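Local atomic coordinates of putative mandelate racemase (Salmonella typhimurium, PDB entry 2O56), a protein that binds magnesium and, as a member of the enolase superfamily, is probably a hydro-lyase (dehydratase) whose substrate is not established. Residues 149-152 and 153-157; 156-159 and 160-164. All coordinates share one frame; numbering follows the deposited sequence.

Contact 1. Residues 149-152 and 153-157; sequences MLTE and PEQYA
The ring of Tyr156 takes the carbonyl oxygen of Glu152 at its edge, in the plane of the ring, with Tyr156 CD2 3.3 Å from Glu152 O. Near Tyr156 CE2, Leu150 O approaches the ring obliquely, and Leu150 CB packs on Tyr156 CE2 at 3.7 Å. Tyr156 CG lies beside its own backbone N (chi1 -78°), which sends the ring back past the helix start; there its OH donates to Leu150 O at 2.9 Å, from well above the carbonyl plane. The phenol thus ties the incoming loop to the first turn. Glu152 is the N-cap residue: Tyr156 N donates to Glu152 O at 3.2 Å with an N-H...O angle of 156°, and Gln155 N makes a second, weak bond to the same Glu152 O. Leu150 CD1 rests against the backbone at Gln155 O, 3.7 Å away. On the loop itself, Thr151 OG1 donates to the anti side of Glu152 OE2 at 2.8 Å, a bond reached by the bent Glu152 chain. Helix 195-212 covers one side: Pro153 packs on Ala207, Tyr156 on Arg204 and Ile208, and Thr151 O accepts from Arg204 NE; loop residues Gln138 and Met178 also touch Tyr156.

Contact 2. Residues 156-159 and 160-164; sequences YAQA and ALTAV
This is one continuous run of alpha-helix, most of helix 153-165 from its first turn almost to its last residue, in the modified TIM barrel of the enolase superfamily, where helix 153-165 leads into strand 170-173 and lies against helix 195-212. The evidence is the unbroken i to i+4 pattern: Ala160 N donates to Tyr156 O at 3.1 Å, Leu161 N to Ala157 O at 2.9 Å, Thr162 N to Gln158 O at 2.9 Å and Ala163 N to Ala159 O at 3.1 Å. Their N-H...O angles are all above 150°, as expected of a regular helix. The side chains divide between a packed face and a more open one. Ala157 and Ala160 turn to helix 195-212, where Ala157 touches Ala211 and Ala160 touches Ile208 and Val212; the small side chains here are consistent with close packing. Ala159 packs on Leu150 and Ala163 on Trp141, both from loops, and the Tyr156 ring is also on the buried side. Leu161 and Gln158 belong to the exposed side. Leu161 CG lies beside its own backbone N, a torsion that brings CG back along the helix to 3.4 Å from Ala157 O. The Gln158 chain leaves the backbone with CG anti to N, then bends at chi2 (41°), carrying its amide forward along the helix, across the side chain of Leu161 at about a right angle and obliquely to that of Thr162. Gln158 O is gripped twice by the same residue: besides the backbone N-H of Thr162, almost in line with the carbonyl, it accepts the Thr162 hydroxyl, with Thr162 OG1 3.1 Å from Gln158 O and 41° out of the carbonyl plane.

Overall arrangement
Followed from the N terminus, the chain leaves strand 130-135, runs through a long loop and enters helix 153-165 at contact 1, where the last loop residues fold back on the first helical turn. Contact 2 carries on directly along the same helix. The two segments of each contact are contiguous, so neither closes a loop or encloses the other; they overlap at Tyr156 and Ala157, with centres about 9 Å apart. Leu150 CD1 lies 3.8 Å from Ala159 CB, a packing contact between the loop and the second turn. Both the loop end and helix 153-165 pack on helix 195-212, with Tyr156 about 10 Å from the magnesium ligand Glu221, side chain to side chain.

Contact 1. Residues 149-152 and 153-157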
loop_
_atom_site.group_PDB
_atom_site.type_symbol
_atom_site.label_atom_id
_atom_site.label_comp_id
_atom_site.label_asym_id
_atom_site.label_seq_id
_atom_site.Cartn_x
_atom_site.Cartn_y
_atom_site.Cartn_z
ATOM N N MET A 149 32.979 33.438 -12.918
ATOM C CA MET A 149 32.433 32.813 -11.723
ATOM C C MET A 149 31.521 33.817 -11.042
ATOM O O MET A 149 31.939 34.500 -10.112
ATOM C CB MET A 149 33.558 32.392 -10.764
ATOM C CG MET A 149 34.558 31.383 -11.330
ATOM S SD MET A 149 33.863 29.751 -11.625
ATOM C CE MET A 149 34.187 28.940 -10.064
ATOM N N LEU A 150 30.282 33.915 -11.517
ATOM C CA LEU A 150 29.385 35.019 -11.152
ATOM C C LEU A 150 28.930 34.902 -9.705
ATOM O O LEU A 150 28.657 33.796 -9.227
ATOM C CB LEU A 150 28.163 35.071 -12.093
ATOM C CG LEU A 150 28.392 35.058 -13.606
ATOM C CD1 LEU A 150 27.072 35.160 -14.322
ATOM C CD2 LEU A 150 29.300 36.191 -14.052
ATOM N N THR A 151 28.869 36.036 -9.002
ATOM C CA THR A 151 28.509 36.027 -7.577
ATOM C C THR A 151 27.298 36.880 -7.230
ATOM O O THR A 151 26.527 36.526 -6.333
ATOM C CB THR A 151 29.689 36.395 -6.629
ATOM O OG1 THR A 151 30.113 37.740 -6.879
ATOM C CG2 THR A 151 30.849 35.455 -6.821
ATOM N N GLU A 152 27.135 38.001 -7.929
ATOM C CA GLU A 152 26.143 39.007 -7.544
ATOM C C GLU A 152 24.864 38.829 -8.349
ATOM O O GLU A 152 24.921 38.548 -9.545
ATOM C CB GLU A 152 26.690 40.424 -7.797
ATOM C CG GLU A 152 28.081 40.677 -7.231
ATOM C CD GLU A 152 28.142 40.479 -5.728
ATOM O OE1 GLU A 152 27.333 41.120 -5.010
ATOM O OE2 GLU A 152 28.990 39.674 -5.271
ATOM N N PRO A 153 23.698 39.019 -7.707
ATOM C CA PRO A 153 22.420 38.883 -8.417
ATOM C C PRO A 153 22.397 39.632 -9.754
ATOM O O PRO A 153 21.936 39.092 -10.760
ATOM C CB PRO A 153 21.426 39.511 -7.442
ATOM C CG PRO A 153 22.026 39.195 -6.094
ATOM C CD PRO A 153 23.504 39.357 -6.284
ATOM N N GLU A 154 22.916 40.860 -9.755
ATOM C CA GLU A 154 22.984 41.704 -10.956
ATOM C C GLU A 154 23.746 41.027 -12.103
ATOM O O GLU A 154 23.321 41.104 -13.261
ATOM C CB GLU A 154 23.624 43.055 -10.587
ATOM C CG GLU A 154 24.468 43.719 -11.661
ATOM C CD GLU A 154 23.658 44.648 -12.533
ATOM O OE1 GLU A 154 23.880 45.875 -12.453
ATOM O OE2 GLU A 154 22.797 44.153 -13.296
ATOM N N GLN A 155 24.847 40.348 -11.767
ATOM C CA GLN A 155 25.633 39.583 -12.742
ATOM C C GLN A 155 24.830 38.445 -13.377
ATOM O O GLN A 155 24.933 38.210 -14.583
ATOM C CB GLN A 155 26.898 39.015 -12.101
ATOM C CG GLN A 155 27.846 40.047 -11.503
ATOM C CD GLN A 155 29.160 39.433 -11.075
ATOM O OE1 GLN A 155 30.161 39.511 -11.785
ATOM N NE2 GLN A 155 29.163 38.808 -9.912
ATOM N N TYR A 156 24.041 37.742 -12.558
ATOM C CA TYR A 156 23.193 36.637 -13.032
ATOM C C TYR A 156 22.105 37.154 -13.978
ATOM O O TYR A 156 21.883 36.594 -15.064
ATOM C CB TYR A 156 22.589 35.879 -11.831
ATOM C CG TYR A 156 23.555 34.913 -11.147
ATOM C CD1 TYR A 156 23.433 33.535 -11.311
ATOM C CD2 TYR A 156 24.574 35.381 -10.323
ATOM C CE1 TYR A 156 24.310 32.654 -10.683
ATOM C CE2 TYR A 156 25.454 34.509 -9.701
ATOM C CZ TYR A 156 25.319 33.152 -9.878
ATOM O OH TYR A 156 26.206 32.305 -9.246
ATOM N N ALA A 157 21.452 38.249 -13.584
ATOM C CA ALA A 157 20.484 38.943 -14.443
ATOM C C ALA A 157 21.086 39.308 -15.800
ATOM O O ALA A 157 20.461 39.098 -16.847
ATOM C CB ALA A 157 19.981 40.182 -13.759
#

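Contact 2. Residues 156-159 and 160-164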
loop_
_atom_site.group_PDB
_atom_site.type_symbol
_atom_site.label_atom_id
_atom_site.label_comp_id
_atom_site.label_asym_id
_atom_site.label_seq_id
_atom_site.Cartn_x
_atom_site.Cartn_y
_atom_site.Cartn_z
ATOM N N TYR A 156 24.041 37.742 -12.558
ATOM C CA TYR A 156 23.193 36.637 -13.032
ATOM C C TYR A 156 22.105 37.154 -13.978
ATOM O O TYR A 156 21.883 36.594 -15.064
ATOM C CB TYR A 156 22.589 35.879 -11.831
ATOM C CG TYR A 156 23.555 34.913 -11.147
ATOM C CD1 TYR A 156 23.433 33.535 -11.311
ATOM C CD2 TYR A 156 24.574 35.381 -10.323
ATOM C CE1 TYR A 156 24.310 32.654 -10.683
ATOM C CE2 TYR A 156 25.454 34.509 -9.701
ATOM C CZ TYR A 156 25.319 33.152 -9.878
ATOM O OH TYR A 156 26.206 32.305 -9.246
ATOM N N ALA A 157 21.452 38.249 -13.584
ATOM C CA ALA A 157 20.484 38.943 -14.443
ATOM C C ALA A 157 21.086 39.308 -15.800
ATOM O O ALA A 157 20.461 39.098 -16.847
ATOM C CB ALA A 157 19.981 40.182 -13.759
ATOM N N GLN A 158 22.302 39.858 -15.763
ATOM C CA GLN A 158 23.025 40.265 -16.967
ATOM C C GLN A 158 23.326 39.099 -17.902
ATOM O O GLN A 158 23.066 39.190 -19.098
ATOM C CB GLN A 158 24.325 40.993 -16.607
ATOM C CG GLN A 158 24.953 41.748 -17.777
ATOM C CD GLN A 158 23.923 42.470 -18.634
ATOM O OE1 GLN A 158 23.267 43.413 -18.177
ATOM N NE2 GLN A 158 23.773 42.024 -19.885
ATOM N N ALA A 159 23.866 38.005 -17.358
ATOM C CA ALA A 159 24.188 36.833 -18.180
ATOM C C ALA A 159 22.926 36.258 -18.838
ATOM O O ALA A 159 22.968 35.811 -19.993
ATOM C CB ALA A 159 24.914 35.776 -17.359
ATOM N N ALA A 160 21.812 36.313 -18.106
ATOM C CA ALA A 160 20.509 35.855 -18.587
ATOM C C ALA A 160 20.021 36.733 -19.725
ATOM O O ALA A 160 19.491 36.237 -20.724
ATOM C CB ALA A 160 19.496 35.876 -17.458
ATOM N N LEU A 161 20.201 38.040 -19.558
ATOM C CA LEU A 161 19.832 39.026 -20.581
ATOM C C LEU A 161 20.672 38.905 -21.848
ATOM O O LEU A 161 20.157 39.082 -22.959
ATOM C CB LEU A 161 19.925 40.447 -20.017
ATOM C CG LEU A 161 18.732 40.917 -19.183
ATOM C CD1 LEU A 161 19.003 42.263 -18.491
ATOM C CD2 LEU A 161 17.462 40.990 -20.011
ATOM N N THR A 162 21.958 38.609 -21.676
ATOM C CA THR A 162 22.838 38.292 -22.796
ATOM C C THR A 162 22.342 37.094 -23.601
ATOM O O THR A 162 22.307 37.138 -24.828
ATOM C CB THR A 162 24.290 38.082 -22.320
ATOM O OG1 THR A 162 24.752 39.275 -21.669
ATOM C CG2 THR A 162 25.223 37.742 -23.477
ATOM N N ALA A 163 21.941 36.032 -22.907
ATOM C CA ALA A 163 21.475 34.808 -23.571
ATOM C C ALA A 163 20.173 35.074 -24.325
ATOM O O ALA A 163 19.961 34.552 -25.428
ATOM C CB ALA A 163 21.283 33.680 -22.529
ATOM N N VAL A 164 19.306 35.887 -23.730
ATOM C CA VAL A 164 18.031 36.262 -24.352
ATOM C C VAL A 164 18.289 37.041 -25.648
ATOM O O VAL A 164 17.612 36.834 -26.664
ATOM C CB VAL A 164 17.127 37.073 -23.382
ATOM C CG1 VAL A 164 15.939 37.690 -24.113
ATOM C CG2 VAL A 164 16.638 36.198 -22.232
#